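Local coordinates for SCARECROW-LIKE protein 7 (Oryza sativa Japonica Group, PDB 5HYZ) that probably acts as a transcription factor in plant development and abiotic stress resistance, binding DNA in vitro, its GRAS domain being involved in that binding, at residues D253-A258 against R294-E299; R263-S268 against W286-R291; G240-S245 against L259-S264. All coordinates share one frame; numbering follows the deposited sequence.

Contact 1: residues D253-A258 against R294-E299; sequences DRFANA and RAVGPE
A bend at chi3 (-47°) turns the guanidinium of Arg254 over to the carbonyl of Ala295, while Phe255, with CG anti to its backbone N (chi1 -171°), lays its ring beside Val296. The guanidinium grips one oxygen side-on with two nitrogens: NE donates to Ala295 O at 2.9 Å, nearly straight (161°) and in the carbonyl plane, and NH2 reaches the same Ala295 O at 3.2 Å by a more bent bond. Because the oxygen lies in the guanidinium plane, the pair fixes how that group is rotated. Ala295 sits in the last turn of helix 278-296, and Gly297 is the first residue to leave it, so the arginine holds a helix end within the GRAS domain's helix bundle. One water continues the link; it takes a weak bond from Arg254 NH2 (3.1 Å) and lies 3.0 Å from Gly297 O and 2.8 Å from Glu299 O. The apolar half is carried by both methyls of Val296: CG2 is 3.6 Å from Phe255 CA, and CG1 is 3.7 Å from Phe255 CD2. Beyond the two segments, Phe255 meets Phe47 edge-to-face, and Arg254 NH2 forms a salt bridge with Glu300.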
ATOM      1  N   ASP A 253       2.453 -13.866  34.690  1.00 27.31           N
ATOM      2  CA  ASP A 253       2.455 -12.551  34.019  1.00 25.30           C
ATOM      3  C   ASP A 253       2.755 -12.659  32.527  1.00 21.87           C
ATOM      4  O   ASP A 253       2.114 -11.967  31.725  1.00 21.99           O
ATOM      5  CB  ASP A 253       3.480 -11.601  34.657  1.00 29.70           C
ATOM      6  CG  ASP A 253       3.052 -11.119  36.029  1.00 34.95           C
ATOM      7  OD1 ASP A 253       1.864 -10.800  36.175  1.00 38.58           O
ATOM      8  OD2 ASP A 253       3.895 -11.071  36.946  1.00 37.67           O
ATOM      9  N   ARG A 254       3.710 -13.511  32.145  1.00 21.76           N
ATOM     10  CA  ARG A 254       4.042 -13.643  30.710  1.00 19.72           C
ATOM     11  C   ARG A 254       2.875 -14.183  29.975  1.00 22.94           C
ATOM     12  O   ARG A 254       2.595 -13.762  28.866  1.00 19.11           O
ATOM     13  CB  ARG A 254       5.215 -14.582  30.409  1.00 21.92           C
ATOM     14  CG  ARG A 254       6.608 -14.107  30.769  1.00 24.13           C
ATOM     15  CD  ARG A 254       7.667 -14.845  29.959  1.00 26.70           C
ATOM     16  NE  ARG A 254       7.526 -16.318  29.895  1.00 26.20           N
ATOM     17  CZ  ARG A 254       7.841 -17.152  30.888  1.00 34.14           C
ATOM     18  NH1 ARG A 254       8.287 -16.691  32.062  1.00 25.64           N
ATOM     19  NH2 ARG A 254       7.709 -18.464  30.716  1.00 30.99           N
ATOM     20  N   PHE A 255       2.228 -15.189  30.561  1.00 20.17           N
ATOM     21  CA  PHE A 255       1.022 -15.743  29.921  1.00 18.63           C
ATOM     22  C   PHE A 255      -0.053 -14.711  29.728  1.00 19.96           C
ATOM     23  O   PHE A 255      -0.641 -14.605  28.639  1.00 18.95           O
ATOM     24  CB  PHE A 255       0.539 -16.964  30.760  1.00 20.73           C
ATOM     25  CG  PHE A 255      -0.567 -17.759  30.111  1.00 20.16           C
ATOM     26  CD1 PHE A 255      -1.872 -17.250  30.086  1.00 20.93           C
ATOM     27  CD2 PHE A 255      -0.310 -19.021  29.591  1.00 24.79           C
ATOM     28  CE1 PHE A 255      -2.894 -17.977  29.526  1.00 22.77           C
ATOM     29  CE2 PHE A 255      -1.334 -19.777  29.021  1.00 21.06           C
ATOM     30  CZ  PHE A 255      -2.636 -19.244  28.997  1.00 18.50           C
ATOM     31  N   ALA A 256      -0.342 -13.911  30.761  1.00 18.54           N
ATOM     32  CA  ALA A 256      -1.324 -12.858  30.590  1.00 20.15           C
ATOM     33  C   ALA A 256      -0.941 -11.771  29.530  1.00 16.74           C
ATOM     34  O   ALA A 256      -1.772 -11.338  28.736  1.00 19.36           O
ATOM     35  CB  ALA A 256      -1.594 -12.172  31.947  1.00 20.74           C
ATOM     36  N   ASN A 257       0.330 -11.363  29.561  1.00 19.79           N
ATOM     37  CA  ASN A 257       0.838 -10.346  28.631  1.00 17.95           C
ATOM     38  C   ASN A 257       0.715 -10.856  27.180  1.00 17.65           C
ATOM     39  O   ASN A 257       0.259 -10.171  26.267  1.00 16.95           O
ATOM     40  CB  ASN A 257       2.310 -10.057  28.972  1.00 16.69           C
ATOM     41  CG  ASN A 257       2.485  -9.326  30.311  1.00 19.85           C
ATOM     42  OD1 ASN A 257       1.509  -8.888  30.895  1.00 21.71           O
ATOM     43  ND2 ASN A 257       3.725  -9.237  30.814  1.00 18.58           N
ATOM     44  N   ALA A 258       1.187 -12.083  26.990  1.00 17.29           N
ATOM     45  CA  ALA A 258       1.163 -12.717  25.674  1.00 19.62           C
ATOM     46  C   ALA A 258      -0.265 -12.883  25.190  1.00 18.30           C
ATOM     47  O   ALA A 258      -0.562 -12.611  24.034  1.00 17.91           O
ATOM     48  CB  ALA A 258       1.932 -14.100  25.703  1.00 18.24           C
ATOM     49  N   ARG A 294       7.017 -20.628  22.403  1.00 22.69           N
ATOM     50  CA  ARG A 294       8.268 -20.239  23.004  1.00 27.59           C
ATOM     51  C   ARG A 294       8.038 -19.435  24.284  1.00 28.78           C
ATOM     52  O   ARG A 294       8.790 -19.579  25.239  1.00 31.42           O
ATOM     53  CB  ARG A 294       9.124 -19.469  22.002  1.00 32.55           C
ATOM     54  CG  ARG A 294       9.356 -20.311  20.776  1.00 40.53           C
ATOM     55  CD  ARG A 294      10.525 -19.904  19.946  1.00 54.62           C
ATOM     56  NE  ARG A 294      10.595 -20.763  18.767  1.00 64.98           N
ATOM     57  CZ  ARG A 294      10.080 -20.462  17.578  1.00 56.17           C
ATOM     58  NH1 ARG A 294       9.464 -19.289  17.382  1.00 54.82           N
ATOM     59  NH2 ARG A 294      10.190 -21.334  16.578  1.00 58.28           N
ATOM     60  N   ALA A 295       6.984 -18.641  24.320  1.00 25.20           N
ATOM     61  CA  ALA A 295       6.803 -17.726  25.441  1.00 26.10           C
ATOM     62  C   ALA A 295       6.156 -18.391  26.647  1.00 30.86           C
ATOM     63  O   ALA A 295       6.413 -17.983  27.784  1.00 29.66           O
ATOM     64  CB  ALA A 295       5.967 -16.552  25.020  1.00 23.87           C
ATOM     65  N   VAL A 296       5.305 -19.386  26.376  1.00 25.21           N
ATOM     66  CA  VAL A 296       4.389 -19.905  27.375  1.00 25.83           C
ATOM     67  C   VAL A 296       4.458 -21.443  27.472  1.00 28.69           C
ATOM     68  O   VAL A 296       3.760 -22.078  28.273  1.00 30.03           O
ATOM     69  CB  VAL A 296       2.993 -19.313  27.004  1.00 33.73           C
ATOM     70  CG1 VAL A 296       1.881 -20.313  26.884  1.00 37.44           C
ATOM     71  CG2 VAL A 296       2.703 -18.122  27.873  1.00 31.63           C
ATOM     72  N   GLY A 297       5.354 -22.028  26.689  1.00 25.89           N
ATOM     73  CA  GLY A 297       5.532 -23.467  26.635  1.00 26.40           C
ATOM     74  C   GLY A 297       6.479 -23.972  27.701  1.00 29.17           C
ATOM     75  O   GLY A 297       6.708 -23.304  28.691  1.00 27.93           O
ATOM     76  N   PRO A 298       7.049 -25.169  27.492  1.00 35.79           N
ATOM     77  CA  PRO A 298       7.867 -25.826  28.513  1.00 38.52           C
ATOM     78  C   PRO A 298       9.106 -25.057  28.933  1.00 43.73           C
ATOM     79  O   PRO A 298       9.455 -25.045  30.118  1.00 43.95           O
ATOM     80  CB  PRO A 298       8.265 -27.143  27.845  1.00 40.82           C
ATOM     81  CG  PRO A 298       7.947 -26.987  26.384  1.00 44.31           C
ATOM     82  CD  PRO A 298       6.790 -26.048  26.334  1.00 39.81           C
ATOM     83  N   GLU A 299       9.757 -24.408  27.977  1.00 42.36           N
ATOM     84  CA  GLU A 299      11.135 -23.964  28.218  1.00 54.40           C
ATOM     85  C   GLU A 299      11.270 -22.854  29.260  1.00 54.77           C
ATOM     86  O   GLU A 299      10.448 -21.924  29.317  1.00 53.07           O
ATOM     87  CB  GLU A 299      11.780 -23.518  26.900  1.00 58.45           C
ATOM     88  CG  GLU A 299      11.972 -24.648  25.898  1.00 62.62           C
ATOM     89  CD  GLU A 299      12.599 -24.167  24.606  1.00 76.33           C
ATOM     90  OE1 GLU A 299      12.289 -23.024  24.180  1.00 73.08           O
ATOM     91  OE2 GLU A 299      13.404 -24.934  24.027  1.00 78.70           O
TER
HETATM   92  O   HOH W   1       8.068 -20.690  28.540  1.00 37.25           O

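Contact 2: residues R263-S268 against W286-R291; sequences RSLFES and WMFGER
Phe288 meets both Leu265 and Phe266, and every contact between residues 263-268 and 286-291 is apolar. Phe288 holds CG opposite its carbonyl carbon (chi1 -62°), which aims the ring at helix 251-272. The clearest contact is CH-pi: Leu265 CD1 stands over one face of the Phe288 ring, 4.2 Å from its centroid and 23° off the ring normal. The methyl is displaced toward the rim, about 4.0 Å from Phe288 CE1 and from CZ. Leu265 CB helps from nearer the backbone, 4.0 Å from Phe288 CE2, so the leucine lies along the far end of the ring.

The second kind of contact is aromatic. Phe266 and Phe288 have centroids 5.7 Å apart and planes at 40°, too oblique for a stack or an edge-to-face pair. One corner does the touching: Phe266 CE1 is 3.6 Å from Phe288 CD2 and 3.9 Å from Phe288 CB. Phe266 starts out across the line between the helices, and the CE1 side of its ring closes the approach.

No hydrogen bond crosses between the segments; Ser268 OG donates to Leu265 O at 2.8 Å within its own helix and also bonds Tyr89 OH. Around the apolar cluster, Phe266 rests on Arg42, Leu43 and Tyr46 of helix 39-57, and Leu265 touches Leu368 of strand 366-374. The nearest CA atoms, those of Leu265 and Phe288, are 8.8 Å apart, so the helices meet through side chains and not backbones. Such apolar interdigitation, where the C-terminal half of helix 251-272 passes the middle of the antiparallel helix 278-296, is that of a helical hairpin in the GRAS helix bundle, here with a wider pi-type turn at 286-289 that includes Phe288.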
ATOM      1  N   ARG A 263      -4.107 -11.587  21.305  1.00 18.84           N
ATOM      2  CA  ARG A 263      -5.535 -11.344  21.033  1.00 22.03           C
ATOM      3  C   ARG A 263      -5.694 -10.191  20.041  1.00 21.45           C
ATOM      4  O   ARG A 263      -6.411 -10.307  19.043  1.00 22.07           O
ATOM      5  CB  ARG A 263      -6.308 -11.018  22.320  1.00 25.12           C
ATOM      6  CG  ARG A 263      -7.826 -10.972  22.075  1.00 27.65           C
ATOM      7  CD  ARG A 263      -8.627 -10.334  23.199  1.00 35.31           C
ATOM      8  NE  ARG A 263      -8.379  -8.898  23.307  1.00 51.43           N
ATOM      9  CZ  ARG A 263      -8.948  -8.096  24.212  1.00 59.47           C
ATOM     10  NH1 ARG A 263      -9.824  -8.576  25.106  1.00 56.53           N
ATOM     11  NH2 ARG A 263      -8.637  -6.802  24.221  1.00 62.96           N
ATOM     12  N   SER A 264      -4.966  -9.098  20.283  1.00 21.50           N
ATOM     13  CA  SER A 264      -5.013  -7.982  19.309  1.00 23.84           C
ATOM     14  C   SER A 264      -4.525  -8.394  17.918  1.00 21.88           C
ATOM     15  O   SER A 264      -5.206  -8.083  16.912  1.00 22.31           O
ATOM     16  CB  SER A 264      -4.192  -6.776  19.820  1.00 23.86           C
ATOM     17  OG  SER A 264      -4.618  -6.449  21.118  1.00 29.15           O
ATOM     18  N   LEU A 265      -3.373  -9.086  17.826  1.00 21.99           N
ATOM     19  CA  LEU A 265      -2.901  -9.556  16.513  1.00 20.93           C
ATOM     20  C   LEU A 265      -3.927 -10.450  15.774  1.00 24.40           C
ATOM     21  O   LEU A 265      -4.181 -10.304  14.546  1.00 23.78           O
ATOM     22  CB  LEU A 265      -1.595 -10.358  16.615  1.00 20.92           C
ATOM     23  CG  LEU A 265      -0.347  -9.517  16.897  1.00 27.25           C
ATOM     24  CD1 LEU A 265       0.826 -10.430  17.166  1.00 23.72           C
ATOM     25  CD2 LEU A 265      -0.088  -8.600  15.684  1.00 23.74           C
ATOM     26  N   PHE A 266      -4.484 -11.416  16.512  1.00 25.02           N
ATOM     27  CA  PHE A 266      -5.468 -12.344  15.914  1.00 22.78           C
ATOM     28  C   PHE A 266      -6.690 -11.594  15.419  1.00 22.96           C
ATOM     29  O   PHE A 266      -7.199 -11.910  14.331  1.00 25.43           O
ATOM     30  CB  PHE A 266      -5.884 -13.447  16.923  1.00 22.78           C
ATOM     31  CG  PHE A 266      -4.933 -14.632  16.931  1.00 23.44           C
ATOM     32  CD1 PHE A 266      -3.597 -14.472  17.292  1.00 20.63           C
ATOM     33  CD2 PHE A 266      -5.377 -15.905  16.585  1.00 24.10           C
ATOM     34  CE1 PHE A 266      -2.719 -15.548  17.290  1.00 22.71           C
ATOM     35  CE2 PHE A 266      -4.518 -16.990  16.584  1.00 24.80           C
ATOM     36  CZ  PHE A 266      -3.197 -16.828  16.941  1.00 27.37           C
ATOM     37  N   GLU A 267      -7.170 -10.629  16.208  1.00 20.44           N
ATOM     38  CA  GLU A 267      -8.309  -9.814  15.787  1.00 24.84           C
ATOM     39  C   GLU A 267      -8.009  -8.996  14.509  1.00 26.33           C
ATOM     40  O   GLU A 267      -8.851  -8.906  13.590  1.00 24.23           O
ATOM     41  CB  GLU A 267      -8.750  -8.888  16.889  1.00 23.32           C
ATOM     42  CG  GLU A 267      -9.490  -9.569  18.017  1.00 33.34           C
ATOM     43  CD  GLU A 267      -9.811  -8.625  19.170  1.00 47.18           C
ATOM     44  OE1 GLU A 267      -9.786  -7.384  18.923  1.00 48.61           O
ATOM     45  OE2 GLU A 267     -10.081  -9.105  20.321  1.00 42.30           O
ATOM     46  N   SER A 268      -6.808  -8.421  14.433  1.00 24.28           N
ATOM     47  CA  SER A 268      -6.457  -7.668  13.202  1.00 23.40           C
ATOM     48  C   SER A 268      -6.360  -8.590  11.969  1.00 27.64           C
ATOM     49  O   SER A 268      -6.643  -8.178  10.848  1.00 25.96           O
ATOM     50  CB  SER A 268      -5.163  -6.890  13.428  1.00 24.42           C
ATOM     51  OG  SER A 268      -4.042  -7.729  13.402  1.00 25.10           O
ATOM     52  N   TRP A 286       2.286 -21.130  12.213  1.00 27.74           N
ATOM     53  CA  TRP A 286       3.719 -21.215  12.029  1.00 29.07           C
ATOM     54  C   TRP A 286       4.452 -19.980  12.457  1.00 28.01           C
ATOM     55  O   TRP A 286       5.645 -20.039  12.726  1.00 35.39           O
ATOM     56  CB  TRP A 286       4.037 -21.527  10.551  1.00 37.98           C
ATOM     57  CG  TRP A 286       3.580 -22.897  10.249  1.00 45.82           C
ATOM     58  CD1 TRP A 286       2.547 -23.284   9.425  1.00 45.53           C
ATOM     59  CD2 TRP A 286       4.080 -24.088  10.861  1.00 46.12           C
ATOM     60  NE1 TRP A 286       2.416 -24.653   9.458  1.00 45.74           N
ATOM     61  CE2 TRP A 286       3.342 -25.170  10.333  1.00 47.95           C
ATOM     62  CE3 TRP A 286       5.099 -24.348  11.794  1.00 48.11           C
ATOM     63  CZ2 TRP A 286       3.589 -26.501  10.711  1.00 56.16           C
ATOM     64  CZ3 TRP A 286       5.349 -25.671  12.173  1.00 53.03           C
ATOM     65  CH2 TRP A 286       4.596 -26.732  11.627  1.00 53.17           C
HETATM   66  N   MSE A 287       3.765 -18.850  12.528  1.00 27.37           N
HETATM   67  CA  MSE A 287       4.461 -17.672  13.030  1.00 24.54           C
HETATM   68  C   MSE A 287       3.987 -17.406  14.458  1.00 24.90           C
HETATM   69  O   MSE A 287       4.772 -17.575  15.388  1.00 25.91           O
HETATM   70  CB  MSE A 287       4.235 -16.461  12.126  1.00 28.99           C
HETATM   71  CG  MSE A 287       5.025 -15.256  12.598  1.00 27.77           C
HETATM   72 SE   MSE A 287       4.774 -13.765  11.306  1.00 39.58          SE
HETATM   73  CE  MSE A 287       6.465 -14.003  10.257  1.00 39.94           C
ATOM     74  N   PHE A 288       2.710 -17.076  14.637  1.00 22.21           N
ATOM     75  CA  PHE A 288       2.225 -16.725  15.965  1.00 24.78           C
ATOM     76  C   PHE A 288       2.225 -17.939  16.909  1.00 24.91           C
ATOM     77  O   PHE A 288       2.695 -17.848  18.056  1.00 21.38           O
ATOM     78  CB  PHE A 288       0.828 -16.125  15.903  1.00 23.29           C
ATOM     79  CG  PHE A 288       0.736 -14.824  15.117  1.00 24.75           C
ATOM     80  CD1 PHE A 288       1.852 -14.051  14.879  1.00 22.84           C
ATOM     81  CD2 PHE A 288      -0.483 -14.389  14.673  1.00 22.64           C
ATOM     82  CE1 PHE A 288       1.739 -12.864  14.165  1.00 24.58           C
ATOM     83  CE2 PHE A 288      -0.606 -13.191  13.978  1.00 25.96           C
ATOM     84  CZ  PHE A 288       0.496 -12.446  13.735  1.00 19.44           C
ATOM     85  N   GLY A 289       1.720 -19.073  16.442  1.00 25.25           N
ATOM     86  CA  GLY A 289       1.649 -20.267  17.297  1.00 23.81           C
ATOM     87  C   GLY A 289       2.988 -20.734  17.822  1.00 25.47           C
ATOM     88  O   GLY A 289       3.143 -21.100  19.006  1.00 26.07           O
ATOM     89  N   GLU A 290       4.001 -20.708  16.958  1.00 23.29           N
ATOM     90  CA  GLU A 290       5.351 -21.039  17.407  1.00 25.88           C
ATOM     91  C   GLU A 290       5.881 -20.038  18.447  1.00 24.97           C
ATOM     92  O   GLU A 290       6.533 -20.422  19.420  1.00 23.79           O
ATOM     93  CB  GLU A 290       6.317 -21.090  16.221  1.00 27.14           C
ATOM     94  CG  GLU A 290       6.011 -22.273  15.309  1.00 34.25           C
ATOM     95  CD  GLU A 290       6.320 -23.578  16.026  1.00 38.66           C
ATOM     96  OE1 GLU A 290       7.523 -23.861  16.195  1.00 38.52           O
ATOM     97  OE2 GLU A 290       5.367 -24.249  16.488  1.00 38.30           O
ATOM     98  N   ARG A 291       5.620 -18.745  18.234  1.00 22.46           N
ATOM     99  CA  ARG A 291       6.061 -17.740  19.210  1.00 21.63           C
ATOM    100  C   ARG A 291       5.390 -17.947  20.559  1.00 17.87           C
ATOM    101  O   ARG A 291       6.018 -17.807  21.630  1.00 21.81           O
ATOM    102  CB  ARG A 291       5.772 -16.331  18.687  1.00 18.00           C
ATOM    103  CG  ARG A 291       6.731 -15.995  17.525  1.00 21.40           C
ATOM    104  CD  ARG A 291       6.291 -14.737  16.769  1.00 22.27           C
ATOM    105  NE  ARG A 291       7.192 -14.520  15.617  1.00 25.19           N
ATOM    106  CZ  ARG A 291       7.159 -13.449  14.831  1.00 27.10           C
ATOM    107  NH1 ARG A 291       6.259 -12.494  15.043  1.00 26.54           N
ATOM    108  NH2 ARG A 291       8.017 -13.358  13.818  1.00 28.03           N
TER

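Contact 3: residues G240-S245 against L259-S264; sequences GEYEVS and LSYYRS
Val244 sits on the ring of Tyr261, and this pair is the centre of the contact. Val244 CG1 lies 3.9 Å from the Tyr261 ring centroid and only 7° off the normal, a CH-pi contact over the middle of the face. The other methyl works nearer the helix: Val244 CG2 is 3.6 Å from Tyr261 CB. Tyr261 reaches so far because its chi1 is near 180° (173°), which carries the ring away from the backbone N and out from helix 251-272 to the end of strand 236-242. There it meets Tyr242, with Tyr261 CZ 4.1 Å from Tyr242 CB; the exact placing of the Tyr261 hydroxyl, modelled too close to the Tyr242 ring, is doubtful. The backbone oxygen Glu243 O also approaches Tyr261, 3.9 Å from Tyr261 CD1.

The next shell sets these groups in place. Glu243 is the centre of an inverse gamma turn, marked by a weak bond from Val244 N to Tyr242 O (3.1 Å); it bends the chain as it leaves the strand, with Tyr242 and Val244 both directed at the helix. The Glu243 carboxylate leads away instead, to Thr370 OG1 and Ser311 N. Tyr242 packs edge-to-face with Tyr212, and on the helix side Tyr261 presents an edge to the face of Tyr262.

Further out, strand 236-242 lies in the sheet between parallel strand 202-208 and antiparallel strand 366-374. The contact is therefore a junction at which the chain leaves the Rossmann-like sheet of the GRAS domain for a helix of its helix bundle.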
ATOM      1  N   GLY A 240      12.711  -0.949  15.954  1.00 11.82           N
ATOM      2  CA  GLY A 240      11.296  -1.274  15.841  1.00 12.71           C
ATOM      3  C   GLY A 240      11.055  -2.599  16.528  1.00 16.14           C
ATOM      4  O   GLY A 240      11.702  -3.586  16.194  1.00 13.32           O
ATOM      5  N   GLU A 241      10.108  -2.678  17.467  1.00 11.27           N
ATOM      6  CA  GLU A 241      10.026  -3.861  18.310  1.00 11.48           C
ATOM      7  C   GLU A 241       8.566  -4.177  18.623  1.00 17.12           C
ATOM      8  O   GLU A 241       7.717  -3.299  18.600  1.00 14.31           O
ATOM      9  CB  GLU A 241      10.828  -3.663  19.601  1.00 11.57           C
ATOM     10  CG  GLU A 241      12.306  -4.150  19.546  1.00 13.10           C
ATOM     11  CD  GLU A 241      12.399  -5.631  19.156  1.00 17.75           C
ATOM     12  OE1 GLU A 241      11.445  -6.361  19.473  1.00 17.30           O
ATOM     13  OE2 GLU A 241      13.371  -6.056  18.497  1.00 14.27           O
ATOM     14  N   TYR A 242       8.295  -5.440  18.893  1.00 13.06           N
ATOM     15  CA  TYR A 242       6.967  -5.867  19.380  1.00 15.84           C
ATOM     16  C   TYR A 242       6.732  -5.340  20.791  1.00 16.93           C
ATOM     17  O   TYR A 242       7.612  -5.441  21.659  1.00 15.83           O
ATOM     18  CB  TYR A 242       6.884  -7.394  19.377  1.00 18.66           C
ATOM     19  CG  TYR A 242       7.107  -8.010  17.998  1.00 25.38           C
ATOM     20  CD1 TYR A 242       6.169  -7.850  16.994  1.00 26.29           C
ATOM     21  CD2 TYR A 242       8.261  -8.748  17.721  1.00 29.21           C
ATOM     22  CE1 TYR A 242       6.341  -8.430  15.714  1.00 28.83           C
ATOM     23  CE2 TYR A 242       8.456  -9.337  16.455  1.00 23.14           C
ATOM     24  CZ  TYR A 242       7.482  -9.183  15.467  1.00 31.17           C
ATOM     25  OH  TYR A 242       7.679  -9.756  14.236  1.00 33.00           O
ATOM     26  N   GLU A 243       5.545  -4.821  21.046  1.00 15.41           N
ATOM     27  CA  GLU A 243       5.323  -4.132  22.308  1.00 15.44           C
ATOM     28  C   GLU A 243       4.699  -5.096  23.286  1.00 17.58           C
ATOM     29  O   GLU A 243       3.476  -5.054  23.486  1.00 15.66           O
ATOM     30  CB  GLU A 243       4.413  -2.901  22.062  1.00 15.44           C
ATOM     31  CG  GLU A 243       4.174  -2.017  23.269  1.00 18.52           C
ATOM     32  CD  GLU A 243       5.450  -1.476  23.833  1.00 21.40           C
ATOM     33  OE1 GLU A 243       6.297  -0.956  23.057  1.00 20.01           O
ATOM     34  OE2 GLU A 243       5.624  -1.557  25.063  1.00 22.19           O
ATOM     35  N   VAL A 244       5.517  -5.978  23.874  1.00 12.99           N
ATOM     36  CA  VAL A 244       4.909  -6.973  24.807  1.00 14.57           C
ATOM     37  C   VAL A 244       6.026  -7.424  25.731  1.00 15.13           C
ATOM     38  O   VAL A 244       7.145  -7.593  25.271  1.00 16.11           O
ATOM     39  CB  VAL A 244       4.230  -8.161  24.051  1.00 14.00           C
ATOM     40  CG1 VAL A 244       5.250  -8.927  23.211  1.00 15.99           C
ATOM     41  CG2 VAL A 244       3.508  -9.086  25.085  1.00 15.43           C
ATOM     42  N   SER A 245       5.732  -7.519  27.042  1.00 15.79           N
ATOM     43  CA  SER A 245       6.767  -7.805  28.017  1.00 14.00           C
ATOM     44  C   SER A 245       6.860  -9.330  28.253  1.00 17.55           C
ATOM     45  O   SER A 245       6.100  -9.895  29.050  1.00 19.09           O
ATOM     46  CB  SER A 245       6.455  -7.064  29.354  1.00 17.49           C
ATOM     47  OG  SER A 245       7.539  -7.292  30.263  1.00 21.08           O
ATOM     48  N   LEU A 259      -1.160 -13.324  26.069  1.00 18.54           N
ATOM     49  CA  LEU A 259      -2.547 -13.548  25.642  1.00 19.56           C
ATOM     50  C   LEU A 259      -3.202 -12.261  25.172  1.00 20.46           C
ATOM     51  O   LEU A 259      -3.869 -12.223  24.155  1.00 19.78           O
ATOM     52  CB  LEU A 259      -3.378 -14.178  26.766  1.00 20.24           C
ATOM     53  CG  LEU A 259      -4.742 -14.685  26.295  1.00 21.83           C
ATOM     54  CD1 LEU A 259      -4.575 -15.908  25.375  1.00 20.91           C
ATOM     55  CD2 LEU A 259      -5.567 -15.018  27.521  1.00 25.01           C
ATOM     56  N   SER A 260      -2.965 -11.174  25.899  1.00 21.11           N
ATOM     57  CA  SER A 260      -3.547  -9.896  25.488  1.00 20.72           C
ATOM     58  C   SER A 260      -2.963  -9.363  24.149  1.00 23.39           C
ATOM     59  O   SER A 260      -3.681  -8.921  23.221  1.00 20.53           O
ATOM     60  CB  SER A 260      -3.320  -8.871  26.603  1.00 23.58           C
ATOM     61  OG  SER A 260      -3.586  -7.589  26.077  1.00 33.20           O
ATOM     62  N   TYR A 261      -1.640  -9.439  24.052  1.00 19.59           N
ATOM     63  CA  TYR A 261      -0.938  -9.057  22.822  1.00 20.07           C
ATOM     64  C   TYR A 261      -1.412  -9.855  21.578  1.00 20.35           C
ATOM     65  O   TYR A 261      -1.813  -9.306  20.516  1.00 19.00           O
ATOM     66  CB  TYR A 261       0.554  -9.239  23.070  1.00 17.83           C
ATOM     67  CG  TYR A 261       1.436  -9.054  21.866  1.00 17.47           C
ATOM     68  CD1 TYR A 261       1.711  -7.782  21.316  1.00 23.55           C
ATOM     69  CD2 TYR A 261       2.022 -10.138  21.297  1.00 23.45           C
ATOM     70  CE1 TYR A 261       2.531  -7.685  20.183  1.00 20.53           C
ATOM     71  CE2 TYR A 261       2.849 -10.025  20.208  1.00 27.50           C
ATOM     72  CZ  TYR A 261       3.087  -8.815  19.663  1.00 21.86           C
ATOM     73  OH  TYR A 261       3.930  -8.882  18.570  1.00 33.48           O
ATOM     74  N   TYR A 262      -1.384 -11.182  21.698  1.00 17.61           N
ATOM     75  CA  TYR A 262      -1.794 -12.000  20.562  1.00 17.95           C
ATOM     76  C   TYR A 262      -3.302 -11.883  20.290  1.00 18.30           C
ATOM     77  O   TYR A 262      -3.732 -12.038  19.154  1.00 18.67           O
ATOM     78  CB  TYR A 262      -1.343 -13.470  20.783  1.00 16.25           C
ATOM     79  CG  TYR A 262       0.119 -13.605  20.399  1.00 16.48           C
ATOM     80  CD1 TYR A 262       0.507 -13.554  19.060  1.00 18.22           C
ATOM     81  CD2 TYR A 262       1.119 -13.684  21.380  1.00 16.46           C
ATOM     82  CE1 TYR A 262       1.844 -13.590  18.714  1.00 19.05           C
ATOM     83  CE2 TYR A 262       2.427 -13.757  21.043  1.00 20.58           C
ATOM     84  CZ  TYR A 262       2.786 -13.694  19.687  1.00 20.85           C
ATOM     85  OH  TYR A 262       4.102 -13.713  19.323  1.00 21.43           O
ATOM     86  N   ARG A 263      -4.107 -11.587  21.305  1.00 18.84           N
ATOM     87  CA  ARG A 263      -5.535 -11.344  21.033  1.00 22.03           C
ATOM     88  C   ARG A 263      -5.694 -10.191  20.041  1.00 21.45           C
ATOM     89  O   ARG A 263      -6.411 -10.307  19.043  1.00 22.07           O
ATOM     90  CB  ARG A 263      -6.308 -11.018  22.320  1.00 25.12           C
ATOM     91  CG  ARG A 263      -7.826 -10.972  22.075  1.00 27.65           C
ATOM     92  CD  ARG A 263      -8.627 -10.334  23.199  1.00 35.31           C
ATOM     93  NE  ARG A 263      -8.379  -8.898  23.307  1.00 51.43           N
ATOM     94  CZ  ARG A 263      -8.948  -8.096  24.212  1.00 59.47           C
ATOM     95  NH1 ARG A 263      -9.824  -8.576  25.106  1.00 56.53           N
ATOM     96  NH2 ARG A 263      -8.637  -6.802  24.221  1.00 62.96           N
ATOM     97  N   SER A 264      -4.966  -9.098  20.283  1.00 21.50           N
ATOM     98  CA  SER A 264      -5.013  -7.982  19.309  1.00 23.84           C
ATOM     99  C   SER A 264      -4.525  -8.394  17.918  1.00 21.88           C
ATOM    100  O   SER A 264      -5.206  -8.083  16.912  1.00 22.31           O
ATOM    101  CB  SER A 264      -4.192  -6.776  19.820  1.00 23.86           C
ATOM    102  OG  SER A 264      -4.618  -6.449  21.118  1.00 29.15           O
TER

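From the N terminus, the chain first reaches residues 240-245 at the end of a sheet strand, and contact 3 closes a loop of 13 residues when helix 251-272 brings up 259-264. Contact 1 starts inside that loop, at 253-258, and closes a longer one of 35 residues, so contacts 1 and 3 cross; a probable hydrogen bond from Asn257 ND2 to Ser245 O joins them. Contact 2 begins where contact 3 ends, sharing Arg263 and Ser264, and closes a loop of 17 residues nested within that of contact 1. Contacts 1 and 2 pair helix 251-272 with helix 278-296 at two levels, while contact 3 ties the first of these helices to the sheet.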